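Local coordinates for response regulator receiver domain protein (CheY-like) (Methylobacillus flagellatus KT, PDB 3I42) that is of unknown function but, as a CheY-like receiver domain, probably takes part in two-component signalling by accepting a phosphoryl group on an aspartate, at residues 17-22 with 50-55; 29-34 with 44-49; 61-66 with 92-97; 68-73 with 98-103. One frame throughout, in Å; residues are numbered along the deposited sequence.

Contact 1 (17-22 with 50-55)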
loop_
_atom_site.group_PDB
_atom_site.type_symbol
_atom_site.label_atom_id
_atom_site.label_comp_id
_atom_site.label_asym_id
_atom_site.label_seq_id
_atom_site.Cartn_x
_atom_site.Cartn_y
_atom_site.Cartn_z
ATOM N N GLU A 17 4.391 -3.755 25.785
ATOM C CA GLU A 17 3.340 -3.615 26.776
ATOM C C GLU A 17 2.498 -2.344 26.591
ATOM O O GLU A 17 1.278 -2.384 26.724
ATOM C CB GLU A 17 3.971 -3.656 28.175
ATOM C CG GLU A 17 4.740 -4.978 28.481
ATOM C CD GLU A 17 5.553 -4.916 29.809
ATOM O OE1 GLU A 17 5.911 -3.785 30.239
ATOM O OE2 GLU A 17 5.847 -5.995 30.417
ATOM N N THR A 18 3.148 -1.220 26.282
ATOM C CA THR A 18 2.453 0.049 26.021
ATOM C C THR A 18 1.537 -0.149 24.833
ATOM O O THR A 18 0.332 0.084 24.911
ATOM C CB THR A 18 3.478 1.176 25.740
ATOM O OG1 THR A 18 4.251 1.401 26.916
ATOM C CG2 THR A 18 2.799 2.492 25.351
ATOM N N PHE A 19 2.112 -0.625 23.733
ATOM C CA PHE A 19 1.352 -0.915 22.526
ATOM C C PHE A 19 0.146 -1.781 22.874
ATOM O O PHE A 19 -0.954 -1.495 22.475
ATOM C CB PHE A 19 2.253 -1.673 21.547
ATOM C CG PHE A 19 1.816 -1.596 20.123
ATOM C CD1 PHE A 19 2.759 -1.602 19.103
ATOM C CD2 PHE A 19 0.471 -1.497 19.784
ATOM C CE1 PHE A 19 2.354 -1.534 17.783
ATOM C CE2 PHE A 19 0.065 -1.433 18.460
ATOM C CZ PHE A 19 0.995 -1.434 17.470
ATOM N N LYS A 20 0.381 -2.853 23.619
ATOM C CA LYS A 20 -0.675 -3.755 24.042
ATOM C C LYS A 20 -1.773 -3.052 24.895
ATOM O O LYS A 20 -2.977 -3.363 24.767
ATOM C CB LYS A 20 -0.019 -4.895 24.791
ATOM C CG LYS A 20 -0.935 -5.914 25.422
ATOM C CD LYS A 20 -0.061 -6.702 26.386
ATOM C CE LYS A 20 -0.599 -8.077 26.717
ATOM N NZ LYS A 20 -1.816 -8.015 27.561
ATOM N N GLU A 21 -1.358 -2.113 25.751
ATOM C CA GLU A 21 -2.292 -1.283 26.550
ATOM C C GLU A 21 -3.184 -0.434 25.661
ATOM O O GLU A 21 -4.394 -0.369 25.839
ATOM C CB GLU A 21 -1.503 -0.319 27.426
ATOM C CG GLU A 21 -0.869 -0.894 28.678
ATOM C CD GLU A 21 -0.423 0.228 29.647
ATOM O OE1 GLU A 21 0.813 0.477 29.780
ATOM O OE2 GLU A 21 -1.333 0.872 30.250
ATOM N N LEU A 22 -2.578 0.214 24.680
ATOM C CA LEU A 22 -3.337 1.042 23.777
ATOM C C LEU A 22 -4.383 0.240 23.024
ATOM O O LEU A 22 -5.534 0.690 22.924
ATOM C CB LEU A 22 -2.416 1.742 22.787
ATOM C CG LEU A 22 -1.325 2.713 23.255
ATOM C CD1 LEU A 22 -0.556 3.250 22.046
ATOM C CD2 LEU A 22 -1.876 3.863 24.134
ATOM N N ALA A 50 -5.436 -8.896 13.316
ATOM C CA ALA A 50 -4.448 -7.870 12.956
ATOM C C ALA A 50 -3.097 -8.228 13.548
ATOM O O ALA A 50 -3.005 -8.660 14.687
ATOM C CB ALA A 50 -4.881 -6.499 13.448
ATOM N N VAL A 51 -2.052 -8.058 12.751
ATOM C CA VAL A 51 -0.699 -8.354 13.191
ATOM C C VAL A 51 0.133 -7.092 12.980
ATOM O O VAL A 51 0.201 -6.572 11.857
ATOM C CB VAL A 51 -0.103 -9.572 12.410
ATOM C CG1 VAL A 51 1.353 -9.853 12.801
ATOM C CG2 VAL A 51 -0.970 -10.832 12.605
ATOM N N PHE A 52 0.751 -6.595 14.052
ATOM C CA PHE A 52 1.557 -5.352 13.978
ATOM C C PHE A 52 3.006 -5.716 14.023
ATOM O O PHE A 52 3.450 -6.324 15.000
ATOM C CB PHE A 52 1.247 -4.369 15.119
ATOM C CG PHE A 52 -0.186 -3.918 15.133
ATOM C CD1 PHE A 52 -0.545 -2.717 14.548
ATOM C CD2 PHE A 52 -1.160 -4.705 15.743
ATOM C CE1 PHE A 52 -1.849 -2.293 14.536
ATOM C CE2 PHE A 52 -2.492 -4.310 15.751
ATOM C CZ PHE A 52 -2.846 -3.101 15.130
ATOM N N ILE A 53 3.731 -5.367 12.960
ATOM C CA ILE A 53 5.123 -5.803 12.828
ATOM C C ILE A 53 6.071 -4.616 12.803
ATOM O O ILE A 53 6.012 -3.801 11.889
ATOM C CB ILE A 53 5.338 -6.672 11.547
ATOM C CG1 ILE A 53 4.532 -7.963 11.618
ATOM C CG2 ILE A 53 6.812 -7.040 11.371
ATOM C CD1 ILE A 53 4.197 -8.535 10.257
ATOM N N ASP A 54 6.943 -4.525 13.805
ATOM C CA ASP A 54 8.062 -3.613 13.765
ATOM C C ASP A 54 8.951 -3.966 12.591
ATOM O O ASP A 54 9.208 -5.146 12.321
ATOM C CB ASP A 54 8.843 -3.685 15.075
ATOM C CG ASP A 54 9.734 -2.456 15.300
ATOM O OD1 ASP A 54 10.610 -2.150 14.449
ATOM O OD2 ASP A 54 9.545 -1.790 16.342
ATOM N N LEU A 55 9.419 -2.965 11.862
ATOM C CA LEU A 55 10.170 -3.270 10.658
ATOM C C LEU A 55 11.619 -3.645 10.977
ATOM O O LEU A 55 12.339 -4.155 10.101
ATOM C CB LEU A 55 10.089 -2.129 9.637
ATOM C CG LEU A 55 8.737 -1.873 8.993
ATOM C CD1 LEU A 55 8.870 -0.826 7.892
ATOM C CD2 LEU A 55 8.091 -3.125 8.419
#
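F19 turns its CG away from the backbone N, to lie beside its own carbonyl carbon (chi1 -158°), while F52 has its CG beside the backbone N (chi1 -60°); with these torsions the two phenyl rings reach each other across backbones whose CA atoms stay 9.6 Å apart. The far end of F19 does the touching. Its CZ comes to 3.5 Å from CD1 of F52 and lies almost as close to CG, while CE1 of F19 approaches CB of F52 at 4.0 Å. Seen from F52, the visitor arrives over one ring face, with CE2 of F19 above the plane and displaced toward the rim. The planes are inclined at 59° and the centroids lie 5.1 Å apart, so the two rings form an oblique aromatic pair. No hydrogen bond joins the segments, and both rings are buried. An alanine at F19 is likely to leave this face of the F52 ring without its aromatic cover and to open a gap between helix and strand. F52 belongs to the same strand as D54, the predicted phosphorylation site, which makes a salt bridge with K105. Within the doubly wound alpha/beta fold of receiver domains, the pair joins helix 13-25 to the central strand 50-54. L112 of helix 109-119 packs against both phenylalanine side chains, I8 of strand 4-9 touches F19, and V81 of strand 79-84 touches F52.

Contact 2 (29-34 with 44-49)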
loop_
_atom_site.group_PDB
_atom_site.type_symbol
_atom_site.label_atom_id
_atom_site.label_comp_id
_atom_site.label_asym_id
_atom_site.label_seq_id
_atom_site.Cartn_x
_atom_site.Cartn_y
_atom_site.Cartn_z
ATOM N N GLN A 29 -8.207 -7.639 22.099
ATOM C CA GLN A 29 -7.317 -8.462 22.911
ATOM C C GLN A 29 -6.002 -8.568 22.138
ATOM O O GLN A 29 -6.028 -8.748 20.921
ATOM C CB GLN A 29 -7.904 -9.854 23.162
ATOM C CG GLN A 29 -7.247 -10.572 24.352
ATOM C CD GLN A 29 -6.960 -12.057 24.083
ATOM O OE1 GLN A 29 -7.889 -12.875 23.966
ATOM N NE2 GLN A 29 -5.661 -12.410 24.001
ATOM N N ALA A 30 -4.871 -8.474 22.831
ATOM C CA ALA A 30 -3.576 -8.388 22.167
ATOM C C ALA A 30 -2.505 -9.187 22.874
ATOM O O ALA A 30 -2.385 -9.070 24.082
ATOM C CB ALA A 30 -3.138 -6.937 22.059
ATOM N N ASP A 31 -1.752 -10.008 22.123
ATOM C CA ASP A 31 -0.515 -10.646 22.604
ATOM C C ASP A 31 0.660 -9.986 21.927
ATOM O O ASP A 31 0.540 -9.385 20.862
ATOM C CB ASP A 31 -0.439 -12.138 22.231
ATOM C CG ASP A 31 -1.730 -12.894 22.512
ATOM O OD1 ASP A 31 -2.490 -12.466 23.403
ATOM O OD2 ASP A 31 -1.981 -13.926 21.841
ATOM N N TYR A 32 1.814 -10.149 22.525
ATOM C CA TYR A 32 3.010 -9.716 21.876
ATOM C C TYR A 32 4.047 -10.835 21.900
ATOM O O TYR A 32 4.059 -11.666 22.810
ATOM C CB TYR A 32 3.537 -8.421 22.495
ATOM C CG TYR A 32 4.210 -8.505 23.867
ATOM C CD1 TYR A 32 5.562 -8.846 23.985
ATOM C CD2 TYR A 32 3.502 -8.166 25.046
ATOM C CE1 TYR A 32 6.185 -8.907 25.235
ATOM C CE2 TYR A 32 4.103 -8.227 26.309
ATOM C CZ TYR A 32 5.452 -8.595 26.389
ATOM O OH TYR A 32 6.081 -8.644 27.613
ATOM N N VAL A 33 4.909 -10.840 20.896
ATOM C CA VAL A 33 6.060 -11.707 20.879
ATOM C C VAL A 33 7.219 -10.826 20.518
ATOM O O VAL A 33 7.020 -9.730 20.002
ATOM C CB VAL A 33 5.887 -12.849 19.838
ATOM C CG1 VAL A 33 4.877 -13.831 20.322
ATOM C CG2 VAL A 33 5.484 -12.278 18.504
ATOM N N MET A 34 8.432 -11.287 20.775
ATOM C CA MET A 34 9.602 -10.400 20.655
ATOM C C MET A 34 10.578 -10.776 19.515
ATOM O O MET A 34 11.668 -10.215 19.415
ATOM C CB MET A 34 10.308 -10.257 22.018
ATOM C CG MET A 34 9.504 -9.429 23.068
ATOM S SD MET A 34 10.226 -9.407 24.780
ATOM C CE MET A 34 9.674 -10.998 25.382
ATOM N N SER A 44 1.096 -19.883 13.848
ATOM C CA SER A 44 0.807 -21.303 13.674
ATOM C C SER A 44 -0.420 -21.632 14.505
ATOM O O SER A 44 -1.468 -21.998 13.977
ATOM C CB SER A 44 1.962 -22.184 14.191
ATOM O OG SER A 44 3.146 -22.057 13.425
ATOM N N THR A 45 -0.275 -21.467 15.811
ATOM C CA THR A 45 -1.224 -22.011 16.764
ATOM C C THR A 45 -2.510 -21.184 16.900
ATOM O O THR A 45 -3.600 -21.753 17.062
ATOM C CB THR A 45 -0.547 -22.223 18.145
ATOM O OG1 THR A 45 -0.263 -20.946 18.735
ATOM C CG2 THR A 45 0.767 -23.013 17.994
ATOM N N ARG A 46 -2.392 -19.856 16.849
ATOM C CA ARG A 46 -3.554 -18.978 17.048
ATOM C C ARG A 46 -3.814 -18.113 15.817
ATOM O O ARG A 46 -2.883 -17.767 15.085
ATOM C CB ARG A 46 -3.362 -18.060 18.260
ATOM C CG ARG A 46 -2.561 -18.635 19.441
ATOM C CD ARG A 46 -3.179 -18.216 20.794
ATOM N NE ARG A 46 -3.772 -16.865 20.767
ATOM C CZ ARG A 46 -4.509 -16.320 21.745
ATOM N NH1 ARG A 46 -4.987 -15.088 21.596
ATOM N NH2 ARG A 46 -4.773 -16.992 22.869
ATOM N N GLY A 47 -5.079 -17.758 15.601
ATOM C CA GLY A 47 -5.470 -16.851 14.508
ATOM C C GLY A 47 -5.587 -15.435 15.046
ATOM O O GLY A 47 -5.928 -15.234 16.211
ATOM N N TYR A 48 -5.276 -14.460 14.208
ATOM C CA TYR A 48 -5.337 -13.066 14.591
ATOM C C TYR A 48 -6.031 -12.293 13.522
ATOM O O TYR A 48 -5.929 -12.620 12.349
ATOM C CB TYR A 48 -3.937 -12.510 14.796
ATOM C CG TYR A 48 -3.262 -13.119 15.990
ATOM C CD1 TYR A 48 -3.557 -12.670 17.289
ATOM C CD2 TYR A 48 -2.352 -14.157 15.841
ATOM C CE1 TYR A 48 -2.951 -13.247 18.404
ATOM C CE2 TYR A 48 -1.742 -14.753 16.956
ATOM C CZ TYR A 48 -2.034 -14.293 18.221
ATOM O OH TYR A 48 -1.417 -14.864 19.318
ATOM N N ASP A 49 -6.735 -11.246 13.926
ATOM C CA ASP A 49 -7.360 -10.355 12.981
ATOM C C ASP A 49 -6.366 -9.325 12.452
ATOM O O ASP A 49 -6.475 -8.894 11.309
ATOM C CB ASP A 49 -8.547 -9.644 13.651
ATOM C CG ASP A 49 -9.591 -10.636 14.190
ATOM O OD1 ASP A 49 -10.378 -11.166 13.372
ATOM O OD2 ASP A 49 -9.606 -10.896 15.413
#
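D31 meets Y48 and R46 through a single carboxylate oxygen, OD2. The phenol of Y48 donates to it, with OH 2.8 Å from OD2 of D31, and the bond arrives on the anti side of the carboxylate, 19° out of its plane. OD2 lies at the edge of the Y48 ring, near its plane, and the carboxylate and ring planes stand 87° apart. R46 approaches the same oxygen differently: its NH1 is 3.2 Å from OD2 of D31, but the oxygen sits over one face of the guanidinium, so the salt bridge rests on charge alone, without an N-H directed at it. The nearby positive charge of R46 and the bond from the phenol would probably help keep D31 ionised. These groups span the strand-helix-strand passage of the receiver fold, from strand 28-33, an edge strand of this chain's sheet, to the turn that leaves helix 36-45 on the way to strand 50-54. R46, the first residue beyond the helical conformation, has a chain bent at chi2 and chi3 that brings its head to the hydroxyl of Y48, where NE of R46 gives a weak bond to OH of Y48 at 3.4 Å. Farther out, NE2 of Q29 lies 3.7 Å from NH1 of R46. Strand 4-9 backs the cluster: D31 shares backbone hydrogen bonds with A6 and I8, L7 touches the side chain of Y48, and Q5 packs on Q29.

Contact 3 (61-66 with 92-97)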
loop_
_atom_site.group_PDB
_atom_site.type_symbol
_atom_site.label_atom_id
_atom_site.label_comp_id
_atom_site.label_asym_id
_atom_site.label_seq_id
_atom_site.Cartn_x
_atom_site.Cartn_y
_atom_site.Cartn_z
ATOM N N SER A 61 14.076 -8.868 9.056
ATOM C CA SER A 61 13.401 -7.605 8.740
ATOM C C SER A 61 11.892 -7.807 8.860
ATOM O O SER A 61 11.411 -8.939 8.802
ATOM C CB SER A 61 13.759 -7.089 7.337
ATOM O OG SER A 61 13.083 -7.833 6.333
ATOM N N GLY A 62 11.148 -6.724 9.071
ATOM C CA GLY A 62 9.696 -6.823 9.130
ATOM C C GLY A 62 9.151 -7.299 7.799
ATOM O O GLY A 62 8.216 -8.113 7.729
ATOM N N LEU A 63 9.749 -6.798 6.732
ATOM C CA LEU A 63 9.358 -7.199 5.392
ATOM C C LEU A 63 9.544 -8.702 5.099
ATOM O O LEU A 63 8.641 -9.341 4.582
ATOM C CB LEU A 63 10.086 -6.365 4.327
ATOM C CG LEU A 63 9.636 -6.831 2.924
ATOM C CD1 LEU A 63 8.317 -6.175 2.541
ATOM C CD2 LEU A 63 10.732 -6.596 1.841
ATOM N N ALA A 64 10.706 -9.253 5.421
ATOM C CA ALA A 64 10.912 -10.680 5.219
ATOM C C ALA A 64 9.930 -11.458 6.116
ATOM O O ALA A 64 9.420 -12.505 5.733
ATOM C CB ALA A 64 12.365 -11.060 5.525
ATOM N N LEU A 65 9.628 -10.946 7.302
ATOM C CA LEU A 65 8.678 -11.656 8.171
ATOM C C LEU A 65 7.249 -11.674 7.619
ATOM O O LEU A 65 6.578 -12.696 7.687
ATOM C CB LEU A 65 8.689 -11.121 9.614
ATOM C CG LEU A 65 7.720 -11.834 10.558
ATOM C CD1 LEU A 65 8.107 -13.319 10.776
ATOM C CD2 LEU A 65 7.699 -11.130 11.892
ATOM N N VAL A 66 6.756 -10.562 7.085
ATOM C CA VAL A 66 5.352 -10.547 6.655
ATOM C C VAL A 66 5.138 -11.515 5.460
ATOM O O VAL A 66 4.101 -12.154 5.356
ATOM C CB VAL A 66 4.844 -9.126 6.352
ATOM C CG1 VAL A 66 5.435 -8.610 5.099
ATOM C CG2 VAL A 66 3.310 -9.111 6.244
ATOM N N GLY A 92 9.548 0.580 0.910
ATOM C CA GLY A 92 9.644 0.608 -0.535
ATOM C C GLY A 92 8.433 -0.001 -1.198
ATOM O O GLY A 92 7.361 -0.135 -0.598
ATOM N N LYS A 93 8.621 -0.385 -2.451
ATOM C CA LYS A 93 7.583 -0.974 -3.291
ATOM C C LYS A 93 6.898 -2.231 -2.714
ATOM O O LYS A 93 5.671 -2.326 -2.727
ATOM C CB LYS A 93 8.202 -1.296 -4.651
ATOM C CG LYS A 93 7.241 -1.849 -5.623
ATOM C CD LYS A 93 7.923 -2.065 -6.942
ATOM C CE LYS A 93 6.922 -2.630 -7.916
ATOM N NZ LYS A 93 6.409 -3.935 -7.428
ATOM N N GLU A 94 7.705 -3.193 -2.255
ATOM C CA GLU A 94 7.212 -4.453 -1.678
ATOM C C GLU A 94 6.498 -4.251 -0.336
ATOM O O GLU A 94 5.527 -4.927 -0.051
ATOM C CB GLU A 94 8.355 -5.475 -1.519
ATOM C CG GLU A 94 8.582 -6.380 -2.739
ATOM C CD GLU A 94 9.062 -7.793 -2.350
ATOM O OE1 GLU A 94 10.140 -7.888 -1.684
ATOM O OE2 GLU A 94 8.359 -8.795 -2.702
ATOM N N ALA A 95 6.984 -3.316 0.471
ATOM C CA ALA A 95 6.321 -2.968 1.738
ATOM C C ALA A 95 4.927 -2.381 1.504
ATOM O O ALA A 95 3.961 -2.787 2.136
ATOM C CB ALA A 95 7.187 -2.024 2.564
ATOM N N CYS A 96 4.826 -1.431 0.585
ATOM C CA CYS A 96 3.526 -0.969 0.094
ATOM C C CYS A 96 2.614 -2.133 -0.328
ATOM O O CYS A 96 1.420 -2.161 0.004
ATOM C CB CYS A 96 3.729 -0.008 -1.075
ATOM S SG CYS A 96 4.474 1.591 -0.623
ATOM N N GLU A 97 3.181 -3.127 -1.010
ATOM C CA GLU A 97 2.353 -4.213 -1.537
ATOM C C GLU A 97 1.934 -5.223 -0.480
ATOM O O GLU A 97 0.808 -5.714 -0.518
ATOM C CB GLU A 97 3.054 -4.896 -2.706
ATOM C CG GLU A 97 3.252 -3.948 -3.886
ATOM C CD GLU A 97 4.085 -4.532 -4.995
ATOM O OE1 GLU A 97 4.913 -5.405 -4.689
ATOM O OE2 GLU A 97 3.920 -4.114 -6.166
#
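L63 makes the apolar part of the contact, its two methyl groups going to different neighbours. CD1 lies against the backbone at the start of helix 93-98, 3.8 Å from N of A95, and its distance to CB of A95 is 4.3 Å. With CG turned away from the backbone N (chi1 180°), the branch of L63 extends toward that helix. CD2 instead meets the side chain of E94, which runs across it at about a right angle, with OE1 of E94 3.8 Å from the methyl. The contact joins two helices of the alpha/beta receiver fold that flank the same side of the parallel sheet, near their N-terminal ends; the CA atoms of L63 and A95 approach to 6.4 Å. Polar interactions stay within each helix or lead outside the pair of segments. S61 is the N-cap of helix 62-71, its OG accepting a nearly straight bond (169°) from N of A64 at 2.9 Å. On the other helix, NZ of K93 forms a salt bridge with OE2 of E97 at 2.8 Å, approaching from above the carboxylate plane. The carboxylate of E94 pairs with K67 one turn farther along helix 62-71. Covalently, C96 is joined by a disulfide to C96 of the second subunit.

Contact 4 (68-73 with 98-103)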
loop_
_atom_site.group_PDB
_atom_site.type_symbol
_atom_site.label_atom_id
_atom_site.label_comp_id
_atom_site.label_asym_id
_atom_site.label_seq_id
_atom_site.Cartn_x
_atom_site.Cartn_y
_atom_site.Cartn_z
ATOM N N GLN A 68 6.641 -14.381 5.115
ATOM C CA GLN A 68 6.473 -15.715 5.741
ATOM C C GLN A 68 5.099 -15.922 6.346
ATOM O O GLN A 68 4.472 -16.968 6.141
ATOM C CB GLN A 68 7.501 -16.024 6.849
ATOM C CG GLN A 68 8.971 -15.591 6.658
ATOM C CD GLN A 68 9.555 -15.941 5.294
ATOM O OE1 GLN A 68 9.538 -17.101 4.895
ATOM N NE2 GLN A 68 10.102 -14.932 4.582
ATOM N N LEU A 69 4.637 -14.945 7.127
ATOM C CA LEU A 69 3.344 -15.048 7.825
ATOM C C LEU A 69 2.165 -15.156 6.865
ATOM O O LEU A 69 1.242 -15.943 7.099
ATOM C CB LEU A 69 3.137 -13.855 8.778
ATOM C CG LEU A 69 4.168 -13.618 9.881
ATOM C CD1 LEU A 69 3.837 -12.332 10.680
ATOM C CD2 LEU A 69 4.262 -14.816 10.825
ATOM N N ARG A 70 2.206 -14.386 5.781
ATOM C CA ARG A 70 1.191 -14.484 4.736
ATOM C C ARG A 70 1.104 -15.879 4.110
ATOM O O ARG A 70 0.037 -16.287 3.637
ATOM C CB ARG A 70 1.467 -13.484 3.630
ATOM C CG ARG A 70 1.023 -12.061 3.947
ATOM C CD ARG A 70 0.964 -11.215 2.675
ATOM N NE ARG A 70 0.577 -9.840 2.973
ATOM C CZ ARG A 70 -0.664 -9.457 3.265
ATOM N NH1 ARG A 70 -1.666 -10.346 3.309
ATOM N NH2 ARG A 70 -0.899 -8.181 3.534
ATOM N N ALA A 71 2.235 -16.589 4.081
ATOM C CA ALA A 71 2.304 -17.902 3.442
ATOM C C ALA A 71 1.909 -19.031 4.391
ATOM O O ALA A 71 1.747 -20.155 3.961
ATOM C CB ALA A 71 3.708 -18.151 2.839
ATOM N N LEU A 72 1.757 -18.748 5.676
ATOM C CA LEU A 72 1.248 -19.753 6.599
ATOM C C LEU A 72 -0.193 -20.129 6.261
ATOM O O LEU A 72 -0.935 -19.307 5.695
ATOM C CB LEU A 72 1.323 -19.264 8.033
ATOM C CG LEU A 72 2.678 -19.344 8.698
ATOM C CD1 LEU A 72 2.650 -18.539 9.992
ATOM C CD2 LEU A 72 3.024 -20.789 8.980
ATOM N N PRO A 73 -0.600 -21.375 6.587
ATOM C CA PRO A 73 -1.993 -21.706 6.347
ATOM C C PRO A 73 -2.828 -21.071 7.451
ATOM O O PRO A 73 -2.659 -21.390 8.651
ATOM C CB PRO A 73 -2.036 -23.241 6.444
ATOM C CG PRO A 73 -0.639 -23.692 6.800
ATOM C CD PRO A 73 0.099 -22.473 7.279
ATOM N N LEU A 98 2.831 -5.528 0.451
ATOM C CA LEU A 98 2.630 -6.651 1.391
ATOM C C LEU A 98 2.012 -6.302 2.743
ATOM O O LEU A 98 1.564 -7.199 3.475
ATOM C CB LEU A 98 3.959 -7.360 1.623
ATOM C CG LEU A 98 4.519 -8.205 0.481
ATOM C CD1 LEU A 98 6.024 -8.200 0.571
ATOM C CD2 LEU A 98 3.960 -9.619 0.568
ATOM N N PHE A 99 2.008 -5.019 3.105
ATOM C CA PHE A 99 1.274 -4.623 4.324
ATOM C C PHE A 99 -0.037 -3.969 3.942
ATOM O O PHE A 99 -0.169 -3.405 2.866
ATOM C CB PHE A 99 2.076 -3.658 5.160
ATOM C CG PHE A 99 3.235 -4.267 5.838
ATOM C CD1 PHE A 99 3.081 -4.899 7.073
ATOM C CD2 PHE A 99 4.499 -4.178 5.271
ATOM C CE1 PHE A 99 4.174 -5.464 7.727
ATOM C CE2 PHE A 99 5.608 -4.751 5.912
ATOM C CZ PHE A 99 5.448 -5.389 7.148
ATOM N N ASP A 100 -1.011 -4.052 4.830
ATOM C CA ASP A 100 -2.317 -3.468 4.577
ATOM C C ASP A 100 -2.421 -2.052 5.162
ATOM O O ASP A 100 -3.141 -1.211 4.624
ATOM C CB ASP A 100 -3.395 -4.383 5.172
ATOM C CG ASP A 100 -3.333 -5.805 4.614
ATOM O OD1 ASP A 100 -3.580 -5.975 3.403
ATOM O OD2 ASP A 100 -3.032 -6.740 5.385
ATOM N N PHE A 101 -1.714 -1.815 6.265
ATOM C CA PHE A 101 -1.737 -0.529 6.968
ATOM C C PHE A 101 -0.345 -0.211 7.442
ATOM O O PHE A 101 0.503 -1.079 7.577
ATOM C CB PHE A 101 -2.704 -0.539 8.186
ATOM C CG PHE A 101 -4.100 -1.015 7.863
ATOM C CD1 PHE A 101 -5.063 -0.139 7.385
ATOM C CD2 PHE A 101 -4.450 -2.345 8.039
ATOM C CE1 PHE A 101 -6.335 -0.596 7.074
ATOM C CE2 PHE A 101 -5.742 -2.806 7.748
ATOM C CZ PHE A 101 -6.674 -1.945 7.264
ATOM N N TYR A 102 -0.103 1.059 7.702
ATOM C CA TYR A 102 1.231 1.510 7.997
ATOM C C TYR A 102 1.111 2.501 9.150
ATOM O O TYR A 102 0.218 3.321 9.146
ATOM C CB TYR A 102 1.874 2.143 6.733
ATOM C CG TYR A 102 1.525 1.424 5.428
ATOM C CD1 TYR A 102 2.388 0.442 4.857
ATOM C CD2 TYR A 102 0.338 1.712 4.762
ATOM C CE1 TYR A 102 2.043 -0.229 3.633
ATOM C CE2 TYR A 102 -0.017 1.041 3.570
ATOM C CZ TYR A 102 0.838 0.086 3.017
ATOM O OH TYR A 102 0.443 -0.528 1.848
ATOM N N LEU A 103 1.993 2.365 10.141
ATOM C CA LEU A 103 2.071 3.204 11.334
ATOM C C LEU A 103 3.472 3.759 11.440
ATOM O O LEU A 103 4.449 3.087 11.115
ATOM C CB LEU A 103 1.811 2.364 12.587
ATOM C CG LEU A 103 0.358 2.072 12.910
ATOM C CD1 LEU A 103 0.279 1.083 14.048
ATOM C CD2 LEU A 103 -0.351 3.384 13.284
#
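R70 lays its aliphatic chain over the side chain of L98, CD of R70 lying 4.0 Å from CD2 of L98, and carries its guanidinium on to the backbone beyond. The chain, extended from CG to NE (chi3 -178°), reaches the carbonyl, and the turn about the last torsion (chi4 -76°) presents two nitrogens to its oxygen: NE of R70 is 2.9 Å from O of L98, and NH2 of R70 is 2.7 Å from the same atom. This side-on grip holds the oxygen near the guanidinium plane, with NH2 well above the carbonyl plane. NH2 also turns to D100, forming a salt bridge with OD2 of D100 at 3.2 Å and a weak, longer bond to its OD1. Here the carboxylate is met from above its plane, with the two flat groups at 87°. OD2 has a second donor in the backbone N of F80, which helps fix the carboxylate. A leucine in place of R70 would probably leave O of L98 without these two donors and D100 without its cationic mate. The arginine thus ties helix 62-71 to the turn where helix 93-98 ends and strand 101-104 begins, the outermost strand of the receiver sheet. V66 and K67 of helix 62-71 also pack on L98, while F80 of strand 79-84 lies against R70 and A82 against F99.

Contact 1 is the buried one, a purely aromatic pair between helix 13-25 and the central strand, closest to the centre of the chain; the other three are partly buried and bring in charge. The charged and hydrogen-bonded side chains of contacts 2 and 4 lie toward the outer strands of the sheet, 28-33 and 101-104, whereas contact 3 joins two helices mainly by leucine packing. Contact 2 is nested in the chain loop that contact 1 closes, and K20 packs on A30 and Y32 between them. Contacts 3 and 4 share helix 62-71, their centres about 8 Å apart, and both touch the second subunit.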